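Local coordinates for protein MDM10 isoform 1 (Saccharomyces cerevisiae, PDB 7BTX) that serves in the ERMES complex that tethers the endoplasmic reticulum to mitochondria and takes part in late assembly of the TOM translocase of the mitochondrial outer membrane, at residues S70-Y75 / Y143-Y148; P149-E154 / S173-S178; P246-T251 / W271-G276. One frame throughout, in Å; residues are numbered along the deposited sequence.

Interaction 1: residues S70-Y75 / Y143-Y148; sequences SLSYLY and YGRMYY
Arg145 comes to Ser72 along a chain that starts extended, with CG anti to the backbone N (chi1 178°), and then bends at chi3 (-101°), turning the guanidinium toward the neighbouring strand. Ser72 meets it with OG rotated to lie beside its own backbone N. Arg145 NE donates to Ser72 OG at 2.8 Å, a practically straight bond in the guanidinium plane. Arg145 NH1 gives a second in-plane bond to Tyr147 OH (2.7 Å), and the two together fix the rotation of the group. Ser70 OG lies over one guanidinium face and Tyr143 OH over the opposite one, each offset toward the rim. Tyr143 OH is itself hydrogen-bonded to Glu154, whose carboxylate probably offsets the arginine charge. On the face of Leu71 and Met146, Leu71 CB packs on Met146 CG (4.1 Å) and meets the ring edge of Tyr148, from the loop just after the strand, at CE1 (3.5 Å), while Tyr148 OH bonds to a polar side chain of another protein. The backbones of Leu71 and Met146 are joined by a pair of hydrogen bonds, Leu71 N to Met146 O being 3.0 Å, and Tyr73 and Gly144 are joined likewise. Helix 5-16 touches Leu74 and Tyr143 on the arginine side, consistent with neighbouring antiparallel strands in the wall of a porin-like mitochondrial beta barrel with its N-terminal helix inside.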
ATOM      1  N   SER D  70     -11.365  11.344  11.202  1.00 33.17           N
ATOM      2  CA  SER D  70     -12.144  12.510  10.825  1.00 33.17           C
ATOM      3  C   SER D  70     -12.260  13.450  12.013  1.00 33.17           C
ATOM      4  O   SER D  70     -12.308  13.012  13.161  1.00 33.17           O
ATOM      5  CB  SER D  70     -13.535  12.113  10.330  1.00 33.17           C
ATOM      6  OG  SER D  70     -14.426  11.948  11.410  1.00 33.17           O
ATOM      7  N   LEU D  71     -12.301  14.746  11.720  1.00 32.49           N
ATOM      8  CA  LEU D  71     -12.544  15.784  12.713  1.00 32.49           C
ATOM      9  C   LEU D  71     -13.824  16.500  12.333  1.00 32.49           C
ATOM     10  O   LEU D  71     -13.877  17.166  11.299  1.00 32.49           O
ATOM     11  CB  LEU D  71     -11.390  16.782  12.780  1.00 32.49           C
ATOM     12  CG  LEU D  71     -11.357  17.830  13.883  1.00 32.49           C
ATOM     13  CD1 LEU D  71     -11.001  17.189  15.170  1.00 32.49           C
ATOM     14  CD2 LEU D  71     -10.335  18.876  13.542  1.00 32.49           C
ATOM     15  N   SER D  72     -14.843  16.376  13.167  1.00 32.00           N
ATOM     16  CA  SER D  72     -16.129  16.999  12.918  1.00 32.00           C
ATOM     17  C   SER D  72     -16.268  18.248  13.770  1.00 32.00           C
ATOM     18  O   SER D  72     -15.744  18.321  14.877  1.00 32.00           O
ATOM     19  CB  SER D  72     -17.272  16.038  13.229  1.00 32.00           C
ATOM     20  OG  SER D  72     -17.199  14.889  12.412  1.00 32.00           O
ATOM     21  N   TYR D  73     -16.964  19.240  13.235  1.00 31.88           N
ATOM     22  CA  TYR D  73     -17.396  20.401  13.998  1.00 31.88           C
ATOM     23  C   TYR D  73     -18.911  20.413  13.945  1.00 31.88           C
ATOM     24  O   TYR D  73     -19.486  20.146  12.891  1.00 31.88           O
ATOM     25  CB  TYR D  73     -16.816  21.697  13.426  1.00 31.88           C
ATOM     26  CG  TYR D  73     -17.306  22.936  14.128  1.00 31.88           C
ATOM     27  CD1 TYR D  73     -16.789  23.304  15.352  1.00 31.88           C
ATOM     28  CD2 TYR D  73     -18.291  23.736  13.568  1.00 31.88           C
ATOM     29  CE1 TYR D  73     -17.236  24.420  16.004  1.00 31.88           C
ATOM     30  CE2 TYR D  73     -18.746  24.857  14.217  1.00 31.88           C
ATOM     31  CZ  TYR D  73     -18.212  25.192  15.434  1.00 31.88           C
ATOM     32  OH  TYR D  73     -18.651  26.311  16.094  1.00 31.88           O
ATOM     33  N   LEU D  74     -19.560  20.696  15.066  1.00 35.50           N
ATOM     34  CA  LEU D  74     -21.017  20.722  15.111  1.00 35.50           C
ATOM     35  C   LEU D  74     -21.473  21.714  16.168  1.00 35.50           C
ATOM     36  O   LEU D  74     -21.277  21.489  17.364  1.00 35.50           O
ATOM     37  CB  LEU D  74     -21.587  19.333  15.386  1.00 35.50           C
ATOM     38  CG  LEU D  74     -23.070  19.241  15.737  1.00 35.50           C
ATOM     39  CD1 LEU D  74     -23.922  19.568  14.541  1.00 35.50           C
ATOM     40  CD2 LEU D  74     -23.395  17.866  16.245  1.00 35.50           C
ATOM     41  N   TYR D  75     -22.084  22.804  15.724  1.00 41.19           N
ATOM     42  CA  TYR D  75     -22.683  23.798  16.601  1.00 41.19           C
ATOM     43  C   TYR D  75     -24.122  24.000  16.159  1.00 41.19           C
ATOM     44  O   TYR D  75     -24.398  24.039  14.958  1.00 41.19           O
ATOM     45  CB  TYR D  75     -21.906  25.112  16.546  1.00 41.19           C
ATOM     46  CG  TYR D  75     -22.646  26.271  17.154  1.00 41.19           C
ATOM     47  CD1 TYR D  75     -22.888  26.323  18.517  1.00 41.19           C
ATOM     48  CD2 TYR D  75     -23.116  27.307  16.364  1.00 41.19           C
ATOM     49  CE1 TYR D  75     -23.574  27.374  19.078  1.00 41.19           C
ATOM     50  CE2 TYR D  75     -23.804  28.363  16.915  1.00 41.19           C
ATOM     51  CZ  TYR D  75     -24.029  28.392  18.273  1.00 41.19           C
ATOM     52  OH  TYR D  75     -24.713  29.445  18.826  1.00 41.19           O
ATOM     53  N   TYR D 143     -22.366  22.507  10.641  1.00 33.07           N
ATOM     54  CA  TYR D 143     -21.677  21.228  10.709  1.00 33.07           C
ATOM     55  C   TYR D 143     -20.592  21.231   9.654  1.00 33.07           C
ATOM     56  O   TYR D 143     -20.833  21.664   8.529  1.00 33.07           O
ATOM     57  CB  TYR D 143     -22.647  20.070  10.490  1.00 33.07           C
ATOM     58  CG  TYR D 143     -21.986  18.734  10.256  1.00 33.07           C
ATOM     59  CD1 TYR D 143     -21.474  17.998  11.314  1.00 33.07           C
ATOM     60  CD2 TYR D 143     -21.889  18.201   8.979  1.00 33.07           C
ATOM     61  CE1 TYR D 143     -20.874  16.783  11.106  1.00 33.07           C
ATOM     62  CE2 TYR D 143     -21.285  16.994   8.764  1.00 33.07           C
ATOM     63  CZ  TYR D 143     -20.785  16.289   9.828  1.00 33.07           C
ATOM     64  OH  TYR D 143     -20.193  15.078   9.602  1.00 33.07           O
ATOM     65  N   GLY D 144     -19.404  20.762  10.017  1.00 30.65           N
ATOM     66  CA  GLY D 144     -18.338  20.578   9.064  1.00 30.65           C
ATOM     67  C   GLY D 144     -17.490  19.397   9.485  1.00 30.65           C
ATOM     68  O   GLY D 144     -17.438  19.037  10.653  1.00 30.65           O
ATOM     69  N   ARG D 145     -16.826  18.796   8.508  1.00 34.60           N
ATOM     70  CA  ARG D 145     -16.022  17.620   8.790  1.00 34.60           C
ATOM     71  C   ARG D 145     -14.922  17.474   7.754  1.00 34.60           C
ATOM     72  O   ARG D 145     -15.184  17.555   6.556  1.00 34.60           O
ATOM     73  CB  ARG D 145     -16.889  16.368   8.806  1.00 34.60           C
ATOM     74  CG  ARG D 145     -16.124  15.108   9.034  1.00 34.60           C
ATOM     75  CD  ARG D 145     -17.007  13.933   8.832  1.00 34.60           C
ATOM     76  NE  ARG D 145     -17.467  13.379  10.089  1.00 34.60           N
ATOM     77  CZ  ARG D 145     -18.016  12.180  10.201  1.00 34.60           C
ATOM     78  NH1 ARG D 145     -18.161  11.422   9.131  1.00 34.60           N
ATOM     79  NH2 ARG D 145     -18.410  11.741  11.381  1.00 34.60           N
ATOM     80  N   MET D 146     -13.692  17.260   8.216  1.00 36.58           N
ATOM     81  CA  MET D 146     -12.589  16.899   7.335  1.00 36.58           C
ATOM     82  C   MET D 146     -12.205  15.453   7.607  1.00 36.58           C
ATOM     83  O   MET D 146     -12.202  15.016   8.757  1.00 36.58           O
ATOM     84  CB  MET D 146     -11.383  17.834   7.494  1.00 36.58           C
ATOM     85  CG  MET D 146     -10.683  17.834   8.832  1.00 36.58           C
ATOM     86  SD  MET D 146      -9.221  18.884   8.853  1.00 36.58           S
ATOM     87  CE  MET D 146      -9.953  20.509   8.944  1.00 36.58           C
ATOM     88  N   TYR D 147     -11.956  14.700   6.546  1.00 40.91           N
ATOM     89  CA  TYR D 147     -11.422  13.354   6.628  1.00 40.91           C
ATOM     90  C   TYR D 147      -9.944  13.396   6.302  1.00 40.91           C
ATOM     91  O   TYR D 147      -9.553  13.763   5.197  1.00 40.91           O
ATOM     92  CB  TYR D 147     -12.122  12.426   5.638  1.00 40.91           C
ATOM     93  CG  TYR D 147     -13.595  12.201   5.861  1.00 40.91           C
ATOM     94  CD1 TYR D 147     -14.541  13.066   5.331  1.00 40.91           C
ATOM     95  CD2 TYR D 147     -14.038  11.102   6.570  1.00 40.91           C
ATOM     96  CE1 TYR D 147     -15.880  12.855   5.524  1.00 40.91           C
ATOM     97  CE2 TYR D 147     -15.373  10.882   6.768  1.00 40.91           C
ATOM     98  CZ  TYR D 147     -16.290  11.755   6.239  1.00 40.91           C
ATOM     99  OH  TYR D 147     -17.628  11.526   6.449  1.00 40.91           O
ATOM    100  N   TYR D 148      -9.115  12.981   7.248  1.00 39.73           N
ATOM    101  CA  TYR D 148      -7.725  13.351   7.010  1.00 39.73           C
ATOM    102  C   TYR D 148      -6.663  12.258   6.914  1.00 39.73           C
ATOM    103  O   TYR D 148      -5.592  12.401   7.514  1.00 39.73           O
ATOM    104  CB  TYR D 148      -7.268  14.353   8.067  1.00 39.73           C
ATOM    105  CG  TYR D 148      -7.703  14.061   9.474  1.00 39.73           C
ATOM    106  CD1 TYR D 148      -8.632  14.867  10.095  1.00 39.73           C
ATOM    107  CD2 TYR D 148      -7.240  12.958  10.158  1.00 39.73           C
ATOM    108  CE1 TYR D 148      -9.030  14.619  11.366  1.00 39.73           C
ATOM    109  CE2 TYR D 148      -7.649  12.706  11.423  1.00 39.73           C
ATOM    110  CZ  TYR D 148      -8.543  13.529  12.029  1.00 39.73           C
ATOM    111  OH  TYR D 148      -8.951  13.260  13.310  1.00 39.73           O
TER

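Interaction 2: residues P149-E154 / S173-S178; sequences PSSDLE and SSFKES
The Phe175 ring has Ser151 O over one face, 3.7 Å above its plane and displaced toward the rim, while Leu153 CD2 approaches the ring obliquely, 4.5 Å from Phe175 CZ. The other flat group, the Asp152 carboxylate, spreads its two oxygens over successive residues of the opposing chain. Its OD1 takes a weak bond from Phe175 N at 3.4 Å, and its OD2 a similarly weak one from Ser174 OG. With CG beside its backbone N (chi1 -83°), the Asp152 side chain reaches the point where the 173-174 strand gives way to loop. Replacing Asp152 by an alanine would probably leave Phe175 N and Ser174 OG without these acceptors and the start of the loop more mobile. Firmer bonding comes from the main chain: Leu153 N donates to Ser173 O (2.8 Å) and Ser173 N to Leu153 O (2.9 Å), with the side chains of this pair meeting CB to CB. Ser151, with positive phi (54°), and Asp152 both face Tyr147 on the preceding strand, a G1 beta bulge. The contact lies at the open end of the antiparallel hairpin of strands 152-162 and 165-174, away from its turn, where bulge and loop end the regular pairing.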
ATOM      1  N   PRO D 149      -6.885  11.180   6.181  1.00 42.24           N
ATOM      2  CA  PRO D 149      -5.831  10.727   5.263  1.00 42.24           C
ATOM      3  C   PRO D 149      -6.104  11.315   3.892  1.00 42.24           C
ATOM      4  O   PRO D 149      -5.234  11.357   3.019  1.00 42.24           O
ATOM      5  CB  PRO D 149      -5.959   9.200   5.270  1.00 42.24           C
ATOM      6  CG  PRO D 149      -6.851   8.893   6.381  1.00 42.24           C
ATOM      7  CD  PRO D 149      -7.742  10.062   6.591  1.00 42.24           C
ATOM      8  N   SER D 150      -7.341  11.782   3.714  1.00 43.98           N
ATOM      9  CA  SER D 150      -7.914  12.116   2.420  1.00 43.98           C
ATOM     10  C   SER D 150      -7.952  13.605   2.145  1.00 43.98           C
ATOM     11  O   SER D 150      -7.973  13.979   0.968  1.00 43.98           O
ATOM     12  CB  SER D 150      -9.334  11.568   2.339  1.00 43.98           C
ATOM     13  OG  SER D 150      -9.350  10.173   2.546  1.00 43.98           O
ATOM     14  N   SER D 151      -7.960  14.438   3.194  1.00 48.09           N
ATOM     15  CA  SER D 151      -8.212  15.886   3.123  1.00 48.09           C
ATOM     16  C   SER D 151      -9.529  16.192   2.414  1.00 48.09           C
ATOM     17  O   SER D 151      -9.647  17.179   1.689  1.00 48.09           O
ATOM     18  CB  SER D 151      -7.039  16.640   2.487  1.00 48.09           C
ATOM     19  OG  SER D 151      -6.842  16.272   1.133  1.00 48.09           O
ATOM     20  N   ASP D 152     -10.529  15.342   2.637  1.00 46.73           N
ATOM     21  CA  ASP D 152     -11.838  15.497   2.022  1.00 46.73           C
ATOM     22  C   ASP D 152     -12.778  16.210   2.980  1.00 46.73           C
ATOM     23  O   ASP D 152     -13.006  15.749   4.100  1.00 46.73           O
ATOM     24  CB  ASP D 152     -12.412  14.137   1.641  1.00 46.73           C
ATOM     25  CG  ASP D 152     -11.891  13.636   0.314  1.00 46.73           C
ATOM     26  OD1 ASP D 152     -11.018  14.307  -0.275  1.00 46.73           O
ATOM     27  OD2 ASP D 152     -12.356  12.572  -0.145  1.00 46.73           O
ATOM     28  N   LEU D 153     -13.340  17.321   2.528  1.00 41.13           N
ATOM     29  CA  LEU D 153     -14.156  18.182   3.361  1.00 41.13           C
ATOM     30  C   LEU D 153     -15.627  17.895   3.103  1.00 41.13           C
ATOM     31  O   LEU D 153     -16.016  17.403   2.045  1.00 41.13           O
ATOM     32  CB  LEU D 153     -13.844  19.655   3.088  1.00 41.13           C
ATOM     33  CG  LEU D 153     -12.674  20.403   3.730  1.00 41.13           C
ATOM     34  CD1 LEU D 153     -12.814  20.422   5.225  1.00 41.13           C
ATOM     35  CD2 LEU D 153     -11.334  19.843   3.331  1.00 41.13           C
ATOM     36  N   GLU D 154     -16.454  18.211   4.090  1.00 38.87           N
ATOM     37  CA  GLU D 154     -17.897  18.209   3.919  1.00 38.87           C
ATOM     38  C   GLU D 154     -18.483  19.226   4.882  1.00 38.87           C
ATOM     39  O   GLU D 154     -17.877  19.526   5.912  1.00 38.87           O
ATOM     40  CB  GLU D 154     -18.477  16.809   4.130  1.00 38.87           C
ATOM     41  CG  GLU D 154     -18.901  16.473   5.535  1.00 38.87           C
ATOM     42  CD  GLU D 154     -19.414  15.060   5.653  1.00 38.87           C
ATOM     43  OE1 GLU D 154     -19.269  14.300   4.676  1.00 38.87           O
ATOM     44  OE2 GLU D 154     -19.955  14.705   6.718  1.00 38.87           O
ATOM     45  N   SER D 173     -16.335  18.501  -0.671  1.00 51.25           N
ATOM     46  CA  SER D 173     -15.134  18.949  -1.378  1.00 51.25           C
ATOM     47  C   SER D 173     -14.041  17.887  -1.275  1.00 51.25           C
ATOM     48  O   SER D 173     -13.356  17.784  -0.259  1.00 51.25           O
ATOM     49  CB  SER D 173     -14.670  20.288  -0.825  1.00 51.25           C
ATOM     50  OG  SER D 173     -13.472  20.709  -1.447  1.00 51.25           O
ATOM     51  N   SER D 174     -13.875  17.103  -2.336  1.00 58.96           N
ATOM     52  CA  SER D 174     -12.727  16.212  -2.434  1.00 58.96           C
ATOM     53  C   SER D 174     -11.574  16.911  -3.147  1.00 58.96           C
ATOM     54  O   SER D 174     -11.782  17.659  -4.105  1.00 58.96           O
ATOM     55  CB  SER D 174     -13.108  14.937  -3.182  1.00 58.96           C
ATOM     56  OG  SER D 174     -14.105  14.215  -2.484  1.00 58.96           O
ATOM     57  N   PHE D 175     -10.348  16.666  -2.683  1.00 66.25           N
ATOM     58  CA  PHE D 175      -9.174  17.273  -3.304  1.00 66.25           C
ATOM     59  C   PHE D 175      -8.666  16.492  -4.506  1.00 66.25           C
ATOM     60  O   PHE D 175      -8.592  17.047  -5.607  1.00 66.25           O
ATOM     61  CB  PHE D 175      -8.037  17.441  -2.290  1.00 66.25           C
ATOM     62  CG  PHE D 175      -8.165  18.672  -1.427  1.00 66.25           C
ATOM     63  CD1 PHE D 175      -9.235  19.544  -1.581  1.00 66.25           C
ATOM     64  CD2 PHE D 175      -7.189  18.979  -0.493  1.00 66.25           C
ATOM     65  CE1 PHE D 175      -9.345  20.676  -0.795  1.00 66.25           C
ATOM     66  CE2 PHE D 175      -7.293  20.112   0.298  1.00 66.25           C
ATOM     67  CZ  PHE D 175      -8.371  20.961   0.144  1.00 66.25           C
ATOM     68  N   LYS D 176      -8.292  15.230  -4.331  1.00 72.51           N
ATOM     69  CA  LYS D 176      -8.173  14.305  -5.446  1.00 72.51           C
ATOM     70  C   LYS D 176      -9.421  13.437  -5.464  1.00 72.51           C
ATOM     71  O   LYS D 176     -10.165  13.403  -4.477  1.00 72.51           O
ATOM     72  CB  LYS D 176      -6.902  13.455  -5.365  1.00 72.51           C
ATOM     73  CG  LYS D 176      -6.784  12.555  -4.158  1.00 72.51           C
ATOM     74  CD  LYS D 176      -5.498  11.746  -4.249  1.00 72.51           C
ATOM     75  CE  LYS D 176      -4.279  12.640  -4.070  1.00 72.51           C
ATOM     76  NZ  LYS D 176      -3.004  11.870  -4.046  1.00 72.51           N
ATOM     77  N   GLU D 177      -9.606  12.707  -6.571  1.00 74.50           N
ATOM     78  CA  GLU D 177     -10.925  12.336  -7.082  1.00 74.50           C
ATOM     79  C   GLU D 177     -11.750  13.618  -7.058  1.00 74.50           C
ATOM     80  O   GLU D 177     -12.753  13.715  -6.343  1.00 74.50           O
ATOM     81  CB  GLU D 177     -11.563  11.198  -6.269  1.00 74.50           C
ATOM     82  CG  GLU D 177     -12.796  10.548  -6.891  1.00 74.50           C
ATOM     83  CD  GLU D 177     -13.401   9.493  -5.985  1.00 74.50           C
ATOM     84  OE1 GLU D 177     -12.896   9.321  -4.853  1.00 74.50           O
ATOM     85  OE2 GLU D 177     -14.380   8.837  -6.403  1.00 74.50           O
ATOM     86  N   SER D 178     -11.275  14.625  -7.801  1.00 70.25           N
ATOM     87  CA  SER D 178     -11.664  16.026  -7.664  1.00 70.25           C
ATOM     88  C   SER D 178     -13.147  16.272  -7.891  1.00 70.25           C
ATOM     89  O   SER D 178     -13.676  15.997  -8.974  1.00 70.25           O
ATOM     90  CB  SER D 178     -10.849  16.889  -8.629  1.00 70.25           C
ATOM     91  OG  SER D 178     -11.335  18.219  -8.651  1.00 70.25           O
TER

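Interaction 3: residues P246-T251 / W271-G276; sequences PGCSTT and WNPLFG
Cys248 touches the loop 271-276 first through CB, which sits 4.0 Å from Pro273 CG and also meets Leu274 CD1. From there SG, anti to the backbone N (chi1 -174°), continues past the proline and is likewise in contact with Pro273 CG. Leu274 divides its branches: while CD1 serves Cys248, CD2 packs 3.7 Å from Pro246 CG, the two side chains crossing at about a right angle. Farther along the strand, Thr250 CB lies near the plane of the Trp271 ring, at its edge, and 4.2 Å from Trp271 CB. One face of that indole carries Pro273 CB, offset toward the rim, within the same loop. Ser249 OG stands 3.2 Å from Trp271 O; its hydroxyl is hydrogen-bonded to Tyr24 OH. Apolar packing of Pro246 and Cys248 on Pro273 and Leu274 makes up much of the contact. The loop holds its own shape, because Asn272 O accepts from both Phe275 N (3.0 Å) and Gly276 N; Pro273 and Leu274 occupy the centre of a type I beta turn, and Gly276 follows with positive phi. Past the end of strand 263-269 the chain runs on antiparallel beside strand 245-258 and then turns, a connecting loop at the rim of what is probably a beta barrel, as expected of this family.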
ATOM      1  N   PRO D 246     -33.798  15.569 -18.141  1.00 70.65           N
ATOM      2  CA  PRO D 246     -34.792  15.743 -17.078  1.00 70.65           C
ATOM      3  C   PRO D 246     -34.959  14.458 -16.285  1.00 70.65           C
ATOM      4  O   PRO D 246     -34.501  13.391 -16.698  1.00 70.65           O
ATOM      5  CB  PRO D 246     -36.068  16.097 -17.849  1.00 70.65           C
ATOM      6  CG  PRO D 246     -35.915  15.371 -19.135  1.00 70.65           C
ATOM      7  CD  PRO D 246     -34.434  15.232 -19.425  1.00 70.65           C
ATOM      8  N   GLY D 247     -35.594  14.571 -15.122  1.00 64.07           N
ATOM      9  CA  GLY D 247     -36.060  13.425 -14.380  1.00 64.07           C
ATOM     10  C   GLY D 247     -37.444  13.661 -13.813  1.00 64.07           C
ATOM     11  O   GLY D 247     -37.932  14.787 -13.723  1.00 64.07           O
ATOM     12  N   CYS D 248     -38.082  12.564 -13.421  1.00 61.50           N
ATOM     13  CA  CYS D 248     -39.396  12.642 -12.804  1.00 61.50           C
ATOM     14  C   CYS D 248     -39.650  11.399 -11.974  1.00 61.50           C
ATOM     15  O   CYS D 248     -38.932  10.404 -12.107  1.00 61.50           O
ATOM     16  CB  CYS D 248     -40.493  12.802 -13.857  1.00 61.50           C
ATOM     17  SG  CYS D 248     -42.136  13.082 -13.170  1.00 61.50           S
ATOM     18  N   SER D 249     -40.662  11.453 -11.120  1.00 58.22           N
ATOM     19  CA  SER D 249     -41.114  10.312 -10.336  1.00 58.22           C
ATOM     20  C   SER D 249     -42.518  10.633  -9.856  1.00 58.22           C
ATOM     21  O   SER D 249     -42.992  11.765  -9.980  1.00 58.22           O
ATOM     22  CB  SER D 249     -40.187  10.013  -9.161  1.00 58.22           C
ATOM     23  OG  SER D 249     -40.678   8.929  -8.401  1.00 58.22           O
ATOM     24  N   THR D 250     -43.190   9.617  -9.321  1.00 58.30           N
ATOM     25  CA  THR D 250     -44.518   9.754  -8.738  1.00 58.30           C
ATOM     26  C   THR D 250     -44.732   8.592  -7.784  1.00 58.30           C
ATOM     27  O   THR D 250     -44.589   7.436  -8.183  1.00 58.30           O
ATOM     28  CB  THR D 250     -45.613   9.759  -9.810  1.00 58.30           C
ATOM     29  OG1 THR D 250     -45.450  10.882 -10.684  1.00 58.30           O
ATOM     30  CG2 THR D 250     -46.981   9.837  -9.167  1.00 58.30           C
ATOM     31  N   THR D 251     -45.059   8.868  -6.533  1.00 56.61           N
ATOM     32  CA  THR D 251     -45.164   7.820  -5.538  1.00 56.61           C
ATOM     33  C   THR D 251     -46.482   7.980  -4.781  1.00 56.61           C
ATOM     34  O   THR D 251     -47.021   9.079  -4.667  1.00 56.61           O
ATOM     35  CB  THR D 251     -43.928   7.866  -4.639  1.00 56.61           C
ATOM     36  OG1 THR D 251     -42.764   8.085  -5.444  1.00 56.61           O
ATOM     37  CG2 THR D 251     -43.733   6.563  -3.905  1.00 56.61           C
ATOM     38  N   TRP D 271     -43.426   5.087  -9.527  1.00 62.56           N
ATOM     39  CA  TRP D 271     -43.465   5.263 -10.973  1.00 62.56           C
ATOM     40  C   TRP D 271     -42.229   6.045 -11.386  1.00 62.56           C
ATOM     41  O   TRP D 271     -41.577   6.684 -10.557  1.00 62.56           O
ATOM     42  CB  TRP D 271     -44.736   5.992 -11.424  1.00 62.56           C
ATOM     43  CG  TRP D 271     -45.089   5.789 -12.864  1.00 62.56           C
ATOM     44  CD1 TRP D 271     -44.683   4.772 -13.670  1.00 62.56           C
ATOM     45  CD2 TRP D 271     -45.922   6.628 -13.669  1.00 62.56           C
ATOM     46  NE1 TRP D 271     -45.207   4.924 -14.926  1.00 62.56           N
ATOM     47  CE2 TRP D 271     -45.972   6.058 -14.953  1.00 62.56           C
ATOM     48  CE3 TRP D 271     -46.628   7.809 -13.429  1.00 62.56           C
ATOM     49  CZ2 TRP D 271     -46.701   6.626 -15.993  1.00 62.56           C
ATOM     50  CZ3 TRP D 271     -47.352   8.371 -14.463  1.00 62.56           C
ATOM     51  CH2 TRP D 271     -47.382   7.780 -15.728  1.00 62.56           C
ATOM     52  N   ASN D 272     -41.911   5.978 -12.671  1.00 69.31           N
ATOM     53  CA  ASN D 272     -40.801   6.703 -13.277  1.00 69.31           C
ATOM     54  C   ASN D 272     -41.061   6.792 -14.774  1.00 69.31           C
ATOM     55  O   ASN D 272     -40.617   5.916 -15.524  1.00 69.31           O
ATOM     56  CB  ASN D 272     -39.473   6.003 -12.999  1.00 69.31           C
ATOM     57  CG  ASN D 272     -38.279   6.924 -13.149  1.00 69.31           C
ATOM     58  OD1 ASN D 272     -38.211   7.737 -14.069  1.00 69.31           O
ATOM     59  ND2 ASN D 272     -37.322   6.792 -12.242  1.00 69.31           N
ATOM     60  N   PRO D 273     -41.762   7.832 -15.246  1.00 71.00           N
ATOM     61  CA  PRO D 273     -42.316   7.806 -16.608  1.00 71.00           C
ATOM     62  C   PRO D 273     -41.280   7.895 -17.717  1.00 71.00           C
ATOM     63  O   PRO D 273     -41.534   7.436 -18.834  1.00 71.00           O
ATOM     64  CB  PRO D 273     -43.242   9.025 -16.621  1.00 71.00           C
ATOM     65  CG  PRO D 273     -42.640   9.948 -15.639  1.00 71.00           C
ATOM     66  CD  PRO D 273     -42.081   9.088 -14.549  1.00 71.00           C
ATOM     67  N   LEU D 274     -40.115   8.474 -17.434  1.00 74.18           N
ATOM     68  CA  LEU D 274     -39.062   8.546 -18.440  1.00 74.18           C
ATOM     69  C   LEU D 274     -38.375   7.201 -18.620  1.00 74.18           C
ATOM     70  O   LEU D 274     -37.760   6.949 -19.662  1.00 74.18           O
ATOM     71  CB  LEU D 274     -38.030   9.618 -18.089  1.00 74.18           C
ATOM     72  CG  LEU D 274     -38.312  11.051 -18.546  1.00 74.18           C
ATOM     73  CD1 LEU D 274     -39.371  11.748 -17.709  1.00 74.18           C
ATOM     74  CD2 LEU D 274     -37.023  11.848 -18.562  1.00 74.18           C
ATOM     75  N   PHE D 275     -38.463   6.332 -17.612  1.00 76.60           N
ATOM     76  CA  PHE D 275     -37.887   4.998 -17.691  1.00 76.60           C
ATOM     77  C   PHE D 275     -38.919   3.884 -17.687  1.00 76.60           C
ATOM     78  O   PHE D 275     -38.588   2.765 -18.088  1.00 76.60           O
ATOM     79  CB  PHE D 275     -36.912   4.760 -16.527  1.00 76.60           C
ATOM     80  CG  PHE D 275     -35.566   5.398 -16.716  1.00 76.60           C
ATOM     81  CD1 PHE D 275     -35.220   6.001 -17.918  1.00 76.60           C
ATOM     82  CD2 PHE D 275     -34.647   5.406 -15.682  1.00 76.60           C
ATOM     83  CE1 PHE D 275     -33.980   6.592 -18.085  1.00 76.60           C
ATOM     84  CE2 PHE D 275     -33.405   5.996 -15.841  1.00 76.60           C
ATOM     85  CZ  PHE D 275     -33.072   6.589 -17.044  1.00 76.60           C
ATOM     86  N   GLY D 276     -40.147   4.152 -17.247  1.00 72.72           N
ATOM     87  CA  GLY D 276     -41.161   3.120 -17.171  1.00 72.72           C
ATOM     88  C   GLY D 276     -40.998   2.167 -16.014  1.00 72.72           C
ATOM     89  O   GLY D 276     -41.691   1.148 -15.964  1.00 72.72           O
TER

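How the interactions relate
Interactions 1 and 2 belong to one run of antiparallel strands, since 140-147 and 152-162 are neighbours in the sheet; their centres are 13 Å apart, and Tyr147 N to Asp152 O and Arg145 O to Glu154 N are probable hydrogen bonds joining them. Interaction 3 lies about 33 Å from interaction 2, centre to centre, on another part of the chain, between strand 245-258 and the loop before strand 280-284. Interaction 1 is partly buried and joins regular strands, combining paired backbone bonds with a single arginine held among serine and tyrosine hydroxyls. Interactions 2 and 3 are surface contacts at strand ends: the former keeps one bonded backbone pair and weak carboxylate bonds, the latter depends chiefly on apolar packing.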